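Local coordinates for PKS_KS domain-containing protein (Photorhabdus luminescens subsp. laumondii, PDB 6SMO), which probably acts as a 3-oxoacyl-[acyl-carrier-protein] synthase of the thiolase-like superfamily, and binds a pentaoxo-dodecanal chain in its ligand pocket, at residues 389-394 and 414-419; 281-286 and 382-387; 353-358 and 404-409; 421-426 and 433-438. One frame throughout, in Å; residues are numbered along the deposited sequence.

Contact 1 (389-394 and 414-419); sequences QYVHPT and CSYPIK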
loop_
_atom_site.group_PDB
_atom_site.type_symbol
_atom_site.label_atom_id
_atom_site.label_comp_id
_atom_site.label_asym_id
_atom_site.label_seq_id
_atom_site.Cartn_x
_atom_site.Cartn_y
_atom_site.Cartn_z
ATOM N N GLN B 389 0.666 -24.013 -21.386
ATOM C CA GLN B 389 0.108 -25.219 -20.711
ATOM C C GLN B 389 1.237 -25.973 -19.995
ATOM O O GLN B 389 1.274 -27.217 -20.084
ATOM C CB GLN B 389 -0.609 -26.117 -21.724
ATOM C CG GLN B 389 -1.829 -25.473 -22.369
ATOM C CD GLN B 389 -3.023 -25.426 -21.447
ATOM O OE1 GLN B 389 -3.068 -24.651 -20.493
ATOM N NE2 GLN B 389 -4.015 -26.252 -21.734
ATOM N N TYR B 390 2.125 -25.235 -19.323
ATOM C CA TYR B 390 3.261 -25.762 -18.523
ATOM C C TYR B 390 3.197 -25.156 -17.118
ATOM O O TYR B 390 2.697 -24.023 -16.975
ATOM C CB TYR B 390 4.599 -25.452 -19.201
ATOM C CG TYR B 390 5.792 -26.123 -18.570
ATOM C CD1 TYR B 390 6.194 -27.388 -18.971
ATOM C CD2 TYR B 390 6.518 -25.500 -17.568
ATOM C CE1 TYR B 390 7.288 -28.015 -18.395
ATOM C CE2 TYR B 390 7.614 -26.114 -16.980
ATOM C CZ TYR B 390 8.001 -27.376 -17.396
ATOM O OH TYR B 390 9.080 -27.985 -16.824
ATOM N N VAL B 391 3.689 -25.895 -16.121
ATOM C CA VAL B 391 3.718 -25.475 -14.689
ATOM C C VAL B 391 5.170 -25.535 -14.198
ATOM O O VAL B 391 5.753 -26.637 -14.221
ATOM C CB VAL B 391 2.786 -26.356 -13.834
ATOM C CG1 VAL B 391 2.900 -26.030 -12.355
ATOM C CG2 VAL B 391 1.339 -26.248 -14.287
ATOM N N HIS B 392 5.727 -24.391 -13.780
ATOM C CA HIS B 392 7.109 -24.277 -13.242
ATOM C C HIS B 392 7.158 -24.937 -11.866
ATOM O O HIS B 392 6.170 -24.918 -11.134
ATOM C CB HIS B 392 7.592 -22.816 -13.230
ATOM C CG HIS B 392 6.956 -21.947 -12.195
ATOM N ND1 HIS B 392 7.201 -22.101 -10.843
ATOM C CD2 HIS B 392 6.116 -20.895 -12.308
ATOM C CE1 HIS B 392 6.521 -21.196 -10.168
ATOM N NE2 HIS B 392 5.847 -20.444 -11.044
ATOM N N PRO B 393 8.300 -25.550 -11.477
ATOM C CA PRO B 393 8.411 -26.233 -10.188
ATOM C C PRO B 393 8.789 -25.305 -9.026
ATOM O O PRO B 393 9.278 -24.218 -9.277
ATOM C CB PRO B 393 9.548 -27.227 -10.452
ATOM C CG PRO B 393 10.464 -26.485 -11.406
ATOM C CD PRO B 393 9.545 -25.630 -12.259
ATOM N N THR B 394 8.546 -25.762 -7.795
ATOM C CA THR B 394 9.088 -25.176 -6.539
ATOM C C THR B 394 10.435 -25.848 -6.250
ATOM O O THR B 394 10.422 -26.994 -5.763
ATOM C CB THR B 394 8.110 -25.349 -5.369
ATOM O OG1 THR B 394 6.802 -24.990 -5.813
ATOM C CG2 THR B 394 8.483 -24.515 -4.162
ATOM N N CYS B 414 6.515 -29.767 -15.295
ATOM C CA CYS B 414 5.855 -30.657 -16.290
ATOM C C CYS B 414 4.756 -29.905 -17.049
ATOM O O CYS B 414 4.278 -28.870 -16.541
ATOM C CB CYS B 414 5.253 -31.880 -15.608
ATOM S SG CYS B 414 3.984 -31.469 -14.382
ATOM N N SER B 415 4.378 -30.422 -18.222
ATOM C CA SER B 415 3.208 -29.970 -19.020
ATOM C C SER B 415 1.926 -30.328 -18.263
ATOM O O SER B 415 1.811 -31.489 -17.823
ATOM C CB SER B 415 3.219 -30.578 -20.402
ATOM O OG SER B 415 4.396 -30.217 -21.106
ATOM N N TYR B 416 1.014 -29.364 -18.103
ATOM C CA TYR B 416 -0.273 -29.527 -17.380
ATOM C C TYR B 416 -1.347 -28.666 -18.039
ATOM O O TYR B 416 -1.117 -27.486 -18.299
ATOM C CB TYR B 416 -0.102 -29.167 -15.902
ATOM C CG TYR B 416 -1.214 -29.655 -15.011
ATOM C CD1 TYR B 416 -1.176 -30.920 -14.447
ATOM C CD2 TYR B 416 -2.315 -28.859 -14.740
ATOM C CE1 TYR B 416 -2.198 -31.380 -13.631
ATOM C CE2 TYR B 416 -3.345 -29.303 -13.927
ATOM C CZ TYR B 416 -3.287 -30.567 -13.369
ATOM O OH TYR B 416 -4.299 -31.010 -12.568
ATOM N N PRO B 417 -2.549 -29.219 -18.329
ATOM C CA PRO B 417 -3.622 -28.444 -18.947
ATOM C C PRO B 417 -4.384 -27.624 -17.894
ATOM O O PRO B 417 -5.219 -28.182 -17.204
ATOM C CB PRO B 417 -4.503 -29.520 -19.600
ATOM C CG PRO B 417 -4.299 -30.762 -18.748
ATOM C CD PRO B 417 -2.948 -30.612 -18.074
ATOM N N ILE B 418 -4.065 -26.329 -17.794
ATOM C CA ILE B 418 -4.659 -25.380 -16.806
ATOM C C ILE B 418 -5.974 -24.847 -17.384
ATOM O O ILE B 418 -5.939 -24.268 -18.489
ATOM C CB ILE B 418 -3.677 -24.236 -16.468
ATOM C CG1 ILE B 418 -2.315 -24.764 -16.007
ATOM C CG2 ILE B 418 -4.284 -23.291 -15.439
ATOM C CD1 ILE B 418 -1.192 -23.759 -16.132
ATOM N N LYS B 419 -7.084 -25.045 -16.663
ATOM C CA LYS B 419 -8.421 -24.480 -16.993
ATOM C C LYS B 419 -8.600 -23.171 -16.214
ATOM O O LYS B 419 -8.464 -22.095 -16.833
ATOM C CB LYS B 419 -9.535 -25.489 -16.683
ATOM C CG LYS B 419 -9.994 -26.332 -17.865
ATOM C CD LYS B 419 -8.962 -27.326 -18.355
ATOM C CE LYS B 419 -9.392 -28.044 -19.617
ATOM N NZ LYS B 419 -8.384 -29.039 -20.053
#
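A short antiparallel bridge pairs Tyr390 and Val391 with Ser415 and Cys414, just after helix 372-388 ends. Val391 and Cys414 form the hydrogen-bonded pair: Val391 N gives to Cys414 O at 3.1 Å, while the return bond is weak. Tyr390 faces Ser415 in the non-hydrogen-bonded pair. With CG anti to its backbone N (chi1 -171°), the Tyr390 ring swings across the partner strand, and Cys414 O sits 3.4 Å above one ring face, toward the rim. The ring also stacks on His52; a broad flat side chain can serve both neighbours. On the face of Val391, its CG2 touches Tyr416 CB at 3.6 Å and Ile418 CD1 at 4.0 Å; a compact beta-branched side chain suits this place. Gln389 leaves the helix with positive phi. Its O accepts from Tyr416 N at 2.9 Å, the donor standing 41° out of the carbonyl plane. Bent at chi2 (-75°), its chain then lays the amide across Pro417, with Gln389 NE2 3.6 Å from Pro417 CA, and OE1 takes a weak bond from Ile418 N. Helix exit and strand approach are thus tied by a minimal two-stranded antiparallel ribbon, closing the loop between residues 391 and 414.

Contact 2 (281-286 and 382-387); sequences HIYAEL and LCLEIE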
loop_
_atom_site.group_PDB
_atom_site.type_symbol
_atom_site.label_atom_id
_atom_site.label_comp_id
_atom_site.label_asym_id
_atom_site.label_seq_id
_atom_site.Cartn_x
_atom_site.Cartn_y
_atom_site.Cartn_z
ATOM N N HIS B 281 -3.220 -10.685 -29.534
ATOM C CA HIS B 281 -2.945 -12.009 -28.914
ATOM C C HIS B 281 -3.339 -11.959 -27.434
ATOM O O HIS B 281 -2.909 -11.012 -26.747
ATOM C CB HIS B 281 -1.475 -12.410 -29.093
ATOM C CG HIS B 281 -1.092 -13.609 -28.293
ATOM N ND1 HIS B 281 -0.432 -13.510 -27.083
ATOM C CD2 HIS B 281 -1.294 -14.927 -28.509
ATOM C CE1 HIS B 281 -0.233 -14.716 -26.595
ATOM N NE2 HIS B 281 -0.752 -15.604 -27.451
ATOM N N ILE B 282 -4.112 -12.946 -26.972
ATOM C CA ILE B 282 -4.638 -13.036 -25.576
ATOM C C ILE B 282 -3.888 -14.148 -24.835
ATOM O O ILE B 282 -3.972 -15.314 -25.272
ATOM C CB ILE B 282 -6.163 -13.273 -25.585
ATOM C CG1 ILE B 282 -6.909 -12.136 -26.289
ATOM C CG2 ILE B 282 -6.686 -13.495 -24.172
ATOM C CD1 ILE B 282 -8.295 -12.509 -26.762
ATOM N N TYR B 283 -3.189 -13.794 -23.752
ATOM C CA TYR B 283 -2.458 -14.736 -22.863
ATOM C C TYR B 283 -3.469 -15.518 -22.018
ATOM O O TYR B 283 -3.471 -16.763 -22.075
ATOM C CB TYR B 283 -1.452 -13.988 -21.982
ATOM C CG TYR B 283 -0.170 -13.607 -22.679
ATOM C CD1 TYR B 283 0.934 -14.443 -22.648
ATOM C CD2 TYR B 283 -0.058 -12.413 -23.375
ATOM C CE1 TYR B 283 2.115 -14.108 -23.290
ATOM C CE2 TYR B 283 1.117 -12.060 -24.018
ATOM C CZ TYR B 283 2.210 -12.910 -23.974
ATOM O OH TYR B 283 3.374 -12.578 -24.603
ATOM N N ALA B 284 -4.303 -14.798 -21.263
ATOM C CA ALA B 284 -5.312 -15.365 -20.338
ATOM C C ALA B 284 -6.365 -14.307 -19.986
ATOM O O ALA B 284 -6.098 -13.105 -20.186
ATOM C CB ALA B 284 -4.626 -15.889 -19.100
ATOM N N GLU B 285 -7.518 -14.757 -19.484
ATOM C CA GLU B 285 -8.629 -13.902 -18.988
ATOM C C GLU B 285 -8.454 -13.695 -17.480
ATOM O O GLU B 285 -8.351 -14.707 -16.760
ATOM C CB GLU B 285 -9.978 -14.554 -19.299
ATOM C CG GLU B 285 -11.176 -13.673 -18.988
ATOM C CD GLU B 285 -12.509 -14.402 -18.952
ATOM O OE1 GLU B 285 -12.656 -15.405 -19.681
ATOM O OE2 GLU B 285 -13.396 -13.968 -18.191
ATOM N N LEU B 286 -8.409 -12.436 -17.032
ATOM C CA LEU B 286 -8.426 -12.050 -15.595
ATOM C C LEU B 286 -9.893 -11.967 -15.152
ATOM O O LEU B 286 -10.518 -10.909 -15.359
ATOM C CB LEU B 286 -7.682 -10.720 -15.419
ATOM C CG LEU B 286 -7.047 -10.488 -14.048
ATOM C CD1 LEU B 286 -5.874 -9.524 -14.148
ATOM C CD2 LEU B 286 -8.069 -9.976 -13.044
ATOM N N LEU B 382 2.403 -16.611 -14.380
ATOM C CA LEU B 382 1.082 -17.297 -14.386
ATOM C C LEU B 382 0.466 -17.230 -15.789
ATOM O O LEU B 382 -0.072 -18.258 -16.247
ATOM C CB LEU B 382 0.173 -16.634 -13.345
ATOM C CG LEU B 382 -1.284 -17.099 -13.331
ATOM C CD1 LEU B 382 -1.382 -18.611 -13.220
ATOM C CD2 LEU B 382 -2.045 -16.441 -12.191
ATOM N N CYS B 383 0.535 -16.063 -16.438
ATOM C CA CYS B 383 -0.008 -15.815 -17.803
ATOM C C CYS B 383 0.736 -16.684 -18.825
ATOM O O CYS B 383 0.064 -17.250 -19.708
ATOM C CB CYS B 383 0.083 -14.340 -18.174
ATOM S SG CYS B 383 -1.008 -13.288 -17.179
ATOM N N LEU B 384 2.063 -16.797 -18.694
ATOM C CA LEU B 384 2.933 -17.630 -19.569
ATOM C C LEU B 384 2.629 -19.118 -19.345
ATOM O O LEU B 384 2.653 -19.876 -20.336
ATOM C CB LEU B 384 4.403 -17.318 -19.269
ATOM C CG LEU B 384 4.883 -15.932 -19.699
ATOM C CD1 LEU B 384 6.194 -15.573 -19.016
ATOM C CD2 LEU B 384 5.027 -15.851 -21.211
ATOM N N GLU B 385 2.363 -19.515 -18.094
ATOM C CA GLU B 385 2.057 -20.918 -17.699
ATOM C C GLU B 385 0.765 -21.383 -18.384
ATOM O O GLU B 385 0.761 -22.506 -18.925
ATOM C CB GLU B 385 1.935 -21.044 -16.178
ATOM C CG GLU B 385 3.269 -21.181 -15.469
ATOM C CD GLU B 385 3.163 -21.236 -13.955
ATOM O OE1 GLU B 385 2.607 -20.287 -13.371
ATOM O OE2 GLU B 385 3.625 -22.230 -13.363
ATOM N N ILE B 386 -0.285 -20.553 -18.353
ATOM C CA ILE B 386 -1.621 -20.854 -18.952
ATOM C C ILE B 386 -1.481 -20.914 -20.479
ATOM O O ILE B 386 -2.059 -21.841 -21.085
ATOM C CB ILE B 386 -2.676 -19.820 -18.503
ATOM C CG1 ILE B 386 -2.982 -19.952 -17.007
ATOM C CG2 ILE B 386 -3.940 -19.925 -19.347
ATOM C CD1 ILE B 386 -3.694 -18.761 -16.411
ATOM N N GLU B 387 -0.750 -19.961 -21.066
ATOM C CA GLU B 387 -0.487 -19.870 -22.530
ATOM C C GLU B 387 0.177 -21.161 -23.022
ATOM O O GLU B 387 -0.336 -21.755 -23.992
ATOM C CB GLU B 387 0.403 -18.668 -22.854
ATOM C CG GLU B 387 -0.269 -17.639 -23.745
ATOM C CD GLU B 387 -0.137 -17.911 -25.233
ATOM O OE1 GLU B 387 -1.181 -17.993 -25.912
ATOM O OE2 GLU B 387 1.009 -18.033 -25.709
#
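Tyr283 lies beside Leu384 where helix 372-388 packs against the start of strand 284-293, a helix-on-sheet contact within the thiolase-like fold. The two side chains run in the same direction, and Tyr283 CE1 comes within 4.0 Å of Leu384 CD2. With CG beside the backbone N (chi1 -79°), the tyrosine ring extends across the helix, alongside Leu384. At its root, Tyr283 CB meets Cys383 CB at 4.1 Å, a small neighbour that lets the chain come near. Cys383 O lies at the ring's edge, close to its plane, and Glu387 CG approaches Tyr283 CD1 obliquely at 3.6 Å. The phenol's polar end is weakly bonded to Asp110, so the tyrosine joins an apolar flank to a polar tip.

One residue on, Ala284 points at the helix and its CB fits against both branches of Ile386, CD1 at 4.0 Å and CG2 at 4.1 Å; here a bare methyl leaves space for the larger isoleucine. Ile386 also reaches Met437 of the neighbouring strand, while Leu384 is covered by helix 44-53.

Nearer the surface, polar groups take over. The His281 ring comes over Tyr283, its CE1 3.8 Å above the centre of the phenol ring, and Glu387 reaches it from the opposite direction, bent at chi2 (-87°). The carboxylate stands almost perpendicular to the imidazole, the planes 86° apart. Glu387 OE1 meets the imidazole at its edge, taking a weak hydrogen bond from His281 NE2 at 2.9 Å.

Contact 3 (353-358 and 404-409); sequences ESAFGI and CDLDYI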
loop_
_atom_site.group_PDB
_atom_site.type_symbol
_atom_site.label_atom_id
_atom_site.label_comp_id
_atom_site.label_asym_id
_atom_site.label_seq_id
_atom_site.Cartn_x
_atom_site.Cartn_y
_atom_site.Cartn_z
ATOM N N GLU B 353 -11.192 -32.152 0.219
ATOM C CA GLU B 353 -10.503 -33.436 -0.083
ATOM C C GLU B 353 -9.925 -33.393 -1.504
ATOM O O GLU B 353 -9.038 -34.216 -1.803
ATOM C CB GLU B 353 -11.479 -34.604 0.085
ATOM C CG GLU B 353 -10.802 -35.935 0.357
ATOM C CD GLU B 353 -10.076 -36.024 1.690
ATOM O OE1 GLU B 353 -10.642 -35.569 2.703
ATOM O OE2 GLU B 353 -8.943 -36.546 1.709
ATOM N N SER B 354 -10.402 -32.462 -2.339
ATOM C CA SER B 354 -10.008 -32.297 -3.764
ATOM C C SER B 354 -8.720 -31.467 -3.889
ATOM O O SER B 354 -8.238 -31.310 -5.028
ATOM C CB SER B 354 -11.127 -31.669 -4.554
ATOM O OG SER B 354 -12.340 -32.388 -4.377
ATOM N N ALA B 355 -8.187 -30.961 -2.770
ATOM C CA ALA B 355 -7.033 -30.031 -2.714
ATOM C C ALA B 355 -5.723 -30.757 -3.049
ATOM O O ALA B 355 -4.807 -30.097 -3.581
ATOM C CB ALA B 355 -6.961 -29.389 -1.350
ATOM N N PHE B 356 -5.634 -32.057 -2.746
ATOM C CA PHE B 356 -4.383 -32.863 -2.787
ATOM C C PHE B 356 -3.887 -33.029 -4.230
ATOM O O PHE B 356 -2.658 -32.977 -4.441
ATOM C CB PHE B 356 -4.595 -34.215 -2.100
ATOM C CG PHE B 356 -4.676 -34.134 -0.596
ATOM C CD1 PHE B 356 -3.525 -34.133 0.176
ATOM C CD2 PHE B 356 -5.902 -34.046 0.047
ATOM C CE1 PHE B 356 -3.598 -34.053 1.559
ATOM C CE2 PHE B 356 -5.972 -33.966 1.430
ATOM C CZ PHE B 356 -4.821 -33.970 2.183
ATOM N N GLY B 357 -4.804 -33.219 -5.185
ATOM C CA GLY B 357 -4.482 -33.442 -6.610
ATOM C C GLY B 357 -3.893 -32.212 -7.282
ATOM O O GLY B 357 -3.067 -32.387 -8.199
ATOM N N ILE B 358 -4.297 -31.016 -6.842
ATOM C CA ILE B 358 -4.039 -29.718 -7.537
ATOM C C ILE B 358 -2.563 -29.347 -7.399
ATOM O O ILE B 358 -2.063 -29.210 -6.285
ATOM C CB ILE B 358 -4.963 -28.613 -6.986
ATOM C CG1 ILE B 358 -6.438 -28.938 -7.241
ATOM C CG2 ILE B 358 -4.583 -27.252 -7.552
ATOM C CD1 ILE B 358 -7.403 -28.144 -6.392
ATOM N N CYS B 404 2.513 -29.288 5.730
ATOM C CA CYS B 404 2.399 -28.960 4.281
ATOM C C CYS B 404 2.493 -30.254 3.462
ATOM O O CYS B 404 3.624 -30.645 3.106
ATOM C CB CYS B 404 3.486 -27.979 3.853
ATOM S SG CYS B 404 3.437 -26.402 4.743
ATOM N N ASP B 405 1.350 -30.890 3.177
ATOM C CA ASP B 405 1.272 -32.238 2.549
ATOM C C ASP B 405 0.406 -32.189 1.281
ATOM O O ASP B 405 -0.287 -33.189 1.006
ATOM C CB ASP B 405 0.760 -33.278 3.553
ATOM C CG ASP B 405 -0.639 -33.003 4.082
ATOM O OD1 ASP B 405 -1.025 -31.817 4.135
ATOM O OD2 ASP B 405 -1.332 -33.977 4.436
ATOM N N LEU B 406 0.460 -31.083 0.531
ATOM C CA LEU B 406 -0.179 -30.941 -0.808
ATOM C C LEU B 406 0.889 -31.151 -1.888
ATOM O O LEU B 406 2.078 -31.262 -1.532
ATOM C CB LEU B 406 -0.819 -29.554 -0.929
ATOM C CG LEU B 406 -1.965 -29.260 0.041
ATOM C CD1 LEU B 406 -2.255 -27.767 0.101
ATOM C CD2 LEU B 406 -3.219 -30.030 -0.343
ATOM N N ASP B 407 0.473 -31.211 -3.158
ATOM C CA ASP B 407 1.376 -31.323 -4.335
ATOM C C ASP B 407 1.984 -29.942 -4.605
ATOM O O ASP B 407 1.224 -29.033 -4.991
ATOM C CB ASP B 407 0.626 -31.868 -5.556
ATOM C CG ASP B 407 1.492 -32.095 -6.785
ATOM O OD1 ASP B 407 2.711 -31.834 -6.710
ATOM O OD2 ASP B 407 0.938 -32.535 -7.813
ATOM N N TYR B 408 3.299 -29.793 -4.404
ATOM C CA TYR B 408 4.039 -28.509 -4.534
ATOM C C TYR B 408 4.969 -28.532 -5.755
ATOM O O TYR B 408 5.735 -27.560 -5.924
ATOM C CB TYR B 408 4.804 -28.200 -3.246
ATOM C CG TYR B 408 3.921 -28.059 -2.033
ATOM C CD1 TYR B 408 2.938 -27.083 -1.976
ATOM C CD2 TYR B 408 4.057 -28.905 -0.945
ATOM C CE1 TYR B 408 2.112 -26.953 -0.870
ATOM C CE2 TYR B 408 3.243 -28.786 0.168
ATOM C CZ TYR B 408 2.268 -27.806 0.209
ATOM O OH TYR B 408 1.462 -27.684 1.303
ATOM N N ILE B 409 4.896 -29.583 -6.583
ATOM C CA ILE B 409 5.655 -29.709 -7.864
ATOM C C ILE B 409 7.140 -29.505 -7.571
ATOM O O ILE B 409 7.744 -28.543 -8.043
ATOM C CB ILE B 409 5.133 -28.701 -8.909
ATOM C CG1 ILE B 409 3.604 -28.599 -8.904
ATOM C CG2 ILE B 409 5.663 -29.028 -10.298
ATOM C CD1 ILE B 409 3.099 -27.201 -9.154
#
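The Phe356 ring carries Leu406 CD2 over one face, 4.1 Å above the plane and offset toward the rim, while oxygens gather at its edge. Asp405 O is 3.5 Å from Phe356 CE1, and Asp405 OD2 lies in the ring plane, 3.7 Å from the same carbon; Glu353 O is another edge neighbour. Oxygens placed there face the slightly positive ring hydrogens. The Asp405 carboxylate is turned nearly perpendicular to the ring, 88° between planes, and its other oxygen, OD1, forms a salt bridge with Lys348 of helix 337-350.

Leu406 does the apolar work. Its CG is beside the backbone N (chi1 -64°), and CD2 reaches across to Ala355, 3.6 Å from Ala355 O and 3.9 Å from Ala355 CB. A single methyl, CD2, thus touches both the ring and the alanine, which suits a flexible aliphatic side chain here, and the small alanine lets the two loops come close. Further along, Asp407 CB rests 3.6 Å from Phe356 O, and the backbone of Asp407 bonds to Ile360 of the short strand 360-361.

No hydrogen bond joins the two segments directly; each has bonds of its own, and Lys348 and Ile360 help hold the second. Residues 355-357 form a turn of helical conformation, and Asp407 OD1 accepts from Ile409 N at 3.1 Å, met on the anti side of the carboxylate and 32° out of its plane. This is loop-on-loop packing at the periphery of the chain, far from its centre, with an Asx turn shaping the second loop.

Contact 4 (421-426 and 433-438); sequences ALKLSS and SVIVMR
Lys423 runs alongside Ile435, its partner across an antiparallel pair of strands. Lys423 CB touches Ile435 CG1 at 3.6 Å. Lys423 CG, anti to the backbone N (chi1 171°), remains against the same isoleucine, 4.1 Å from Ile435 CD1. The bend at chi2 takes CD and CE away from the partner strand, and that at chi4 turns NZ back toward Ser425, where Lys423 NZ gives a hydrogen bond to Ser425 OG at 3.1 Å; a long, weak ion pair with Glu378 adds to this. The lysine thus offers a greasy stem to the interior, near Leu195 and Leu382, and a satisfied ammonium. Small serines suit the next pair: Ser425 OG also bonds Asn375, and Ser433 OG bonds Asp196. Their backbones are tightly joined, Ser425 N to Ser433 O at 2.9 Å with the donor nearly in line with the C=O bond, and Ser433 N to Ser425 O at 3.0 Å. The other sheet face is aliphatic: Leu422 CD1 meets Val436 CG2 at 4.2 Å and Leu424 CD1 meets Val434 CG1 at 4.3 Å; helix 306-319 covers Leu422 and Val434. This is a classic beta hairpin inside the mixed sheet of the thiolase-like fold; Gly427 ending its first strand and Phe428 in the connection line the ligand pocket.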
loop_
_atom_site.group_PDB
_atom_site.type_symbol
_atom_site.label_atom_id
_atom_site.label_comp_id
_atom_site.label_asym_id
_atom_site.label_seq_id
_atom_site.Cartn_x
_atom_site.Cartn_y
_atom_site.Cartn_z
ATOM N N ALA B 421 -7.158 -20.969 -12.973
ATOM C CA ALA B 421 -5.957 -20.759 -12.131
ATOM C C ALA B 421 -6.278 -19.782 -10.995
ATOM O O ALA B 421 -6.996 -18.794 -11.244
ATOM C CB ALA B 421 -4.817 -20.256 -12.982
ATOM N N LEU B 422 -5.762 -20.064 -9.794
ATOM C CA LEU B 422 -5.808 -19.165 -8.608
ATOM C C LEU B 422 -4.420 -18.551 -8.397
ATOM O O LEU B 422 -3.423 -19.205 -8.759
ATOM C CB LEU B 422 -6.249 -19.961 -7.376
ATOM C CG LEU B 422 -7.708 -19.792 -6.955
ATOM C CD1 LEU B 422 -8.658 -20.042 -8.118
ATOM C CD2 LEU B 422 -8.036 -20.719 -5.795
ATOM N N LYS B 423 -4.374 -17.343 -7.831
ATOM C CA LYS B 423 -3.127 -16.586 -7.542
ATOM C C LYS B 423 -3.264 -15.925 -6.169
ATOM O O LYS B 423 -3.971 -14.905 -6.075
ATOM C CB LYS B 423 -2.871 -15.558 -8.649
ATOM C CG LYS B 423 -1.750 -14.561 -8.385
ATOM C CD LYS B 423 -0.370 -15.181 -8.382
ATOM C CE LYS B 423 0.653 -14.338 -7.653
ATOM N NZ LYS B 423 0.558 -14.500 -6.184
ATOM N N LEU B 424 -2.611 -16.496 -5.153
ATOM C CA LEU B 424 -2.698 -16.061 -3.734
ATOM C C LEU B 424 -1.547 -15.093 -3.436
ATOM O O LEU B 424 -0.402 -15.406 -3.817
ATOM C CB LEU B 424 -2.636 -17.294 -2.825
ATOM C CG LEU B 424 -3.923 -18.113 -2.703
ATOM C CD1 LEU B 424 -4.577 -18.352 -4.057
ATOM C CD2 LEU B 424 -3.648 -19.440 -2.013
ATOM N N SER B 425 -1.850 -13.962 -2.789
ATOM C CA SER B 425 -0.862 -12.956 -2.315
ATOM C C SER B 425 -1.178 -12.555 -0.871
ATOM O O SER B 425 -2.369 -12.534 -0.505
ATOM C CB SER B 425 -0.820 -11.753 -3.222
ATOM O OG SER B 425 -0.210 -12.079 -4.463
ATOM N N SER B 426 -0.136 -12.250 -0.093
ATOM C CA SER B 426 -0.203 -11.851 1.336
ATOM C C SER B 426 0.854 -10.778 1.614
ATOM O O SER B 426 1.936 -10.843 0.999
ATOM C CB SER B 426 -0.026 -13.042 2.242
ATOM O OG SER B 426 -1.127 -13.932 2.132
ATOM N N SER B 433 -4.989 -11.087 -0.742
ATOM C CA SER B 433 -5.478 -10.714 -2.095
ATOM C C SER B 433 -5.392 -11.924 -3.029
ATOM O O SER B 433 -4.335 -12.586 -3.045
ATOM C CB SER B 433 -4.714 -9.536 -2.640
ATOM O OG SER B 433 -5.031 -8.353 -1.920
ATOM N N VAL B 434 -6.475 -12.196 -3.763
ATOM C CA VAL B 434 -6.608 -13.339 -4.714
ATOM C C VAL B 434 -7.173 -12.808 -6.037
ATOM O O VAL B 434 -8.124 -12.002 -5.989
ATOM C CB VAL B 434 -7.501 -14.452 -4.129
ATOM C CG1 VAL B 434 -7.667 -15.620 -5.090
ATOM C CG2 VAL B 434 -6.982 -14.944 -2.785
ATOM N N ILE B 435 -6.596 -13.235 -7.164
ATOM C CA ILE B 435 -7.161 -13.037 -8.534
ATOM C C ILE B 435 -7.375 -14.416 -9.164
ATOM O O ILE B 435 -6.537 -15.310 -8.937
ATOM C CB ILE B 435 -6.269 -12.132 -9.412
ATOM C CG1 ILE B 435 -4.819 -12.616 -9.470
ATOM C CG2 ILE B 435 -6.356 -10.685 -8.955
ATOM C CD1 ILE B 435 -4.045 -12.095 -10.657
ATOM N N VAL B 436 -8.471 -14.577 -9.909
ATOM C CA VAL B 436 -8.819 -15.825 -10.650
ATOM C C VAL B 436 -8.517 -15.591 -12.133
ATOM O O VAL B 436 -9.195 -14.743 -12.742
ATOM C CB VAL B 436 -10.290 -16.225 -10.427
ATOM C CG1 VAL B 436 -10.655 -17.492 -11.187
ATOM C CG2 VAL B 436 -10.615 -16.377 -8.949
ATOM N N MET B 437 -7.526 -16.305 -12.675
ATOM C CA MET B 437 -7.167 -16.275 -14.116
ATOM C C MET B 437 -7.727 -17.526 -14.800
ATOM O O MET B 437 -7.925 -18.545 -14.109
ATOM C CB MET B 437 -5.650 -16.205 -14.311
ATOM C CG MET B 437 -5.067 -14.863 -13.923
ATOM S SD MET B 437 -3.523 -14.508 -14.788
ATOM C CE MET B 437 -3.249 -12.811 -14.283
ATOM N N ARG B 438 -7.964 -17.435 -16.110
ATOM C CA ARG B 438 -8.717 -18.437 -16.907
ATOM C C ARG B 438 -8.157 -18.472 -18.334
ATOM O O ARG B 438 -7.753 -17.405 -18.838
ATOM C CB ARG B 438 -10.203 -18.065 -16.895
ATOM C CG ARG B 438 -11.137 -19.138 -17.434
ATOM C CD ARG B 438 -12.578 -18.667 -17.386
ATOM N NE ARG B 438 -13.519 -19.655 -17.892
ATOM C CZ ARG B 438 -14.837 -19.482 -17.968
ATOM N NH1 ARG B 438 -15.388 -18.345 -17.571
ATOM N NH2 ARG B 438 -15.601 -20.449 -18.447
#

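Contact 4 is wholly buried, a regular ladder in the main sheet, whereas contacts 1, 2 and 3 are only partly buried. Helix 372-388 links contacts 1 and 2: Glu385 on it bonds His392 N just beyond the short ribbon. Contact 2 meets contact 4 at Met437, whose sulfur packs on Leu382 and Cys383, and Glu285 N bonds Arg438 O between neighbouring strands. Contact 3, about 23 Å from contact 2 between centres, instead joins contact 1 through Thr394 with Tyr408 and Ile409. Backbone bonds dominate contacts 1 and 4; contact 2 relies on side-chain packing with one weak polar bond, and contact 3 on van der Waals touch.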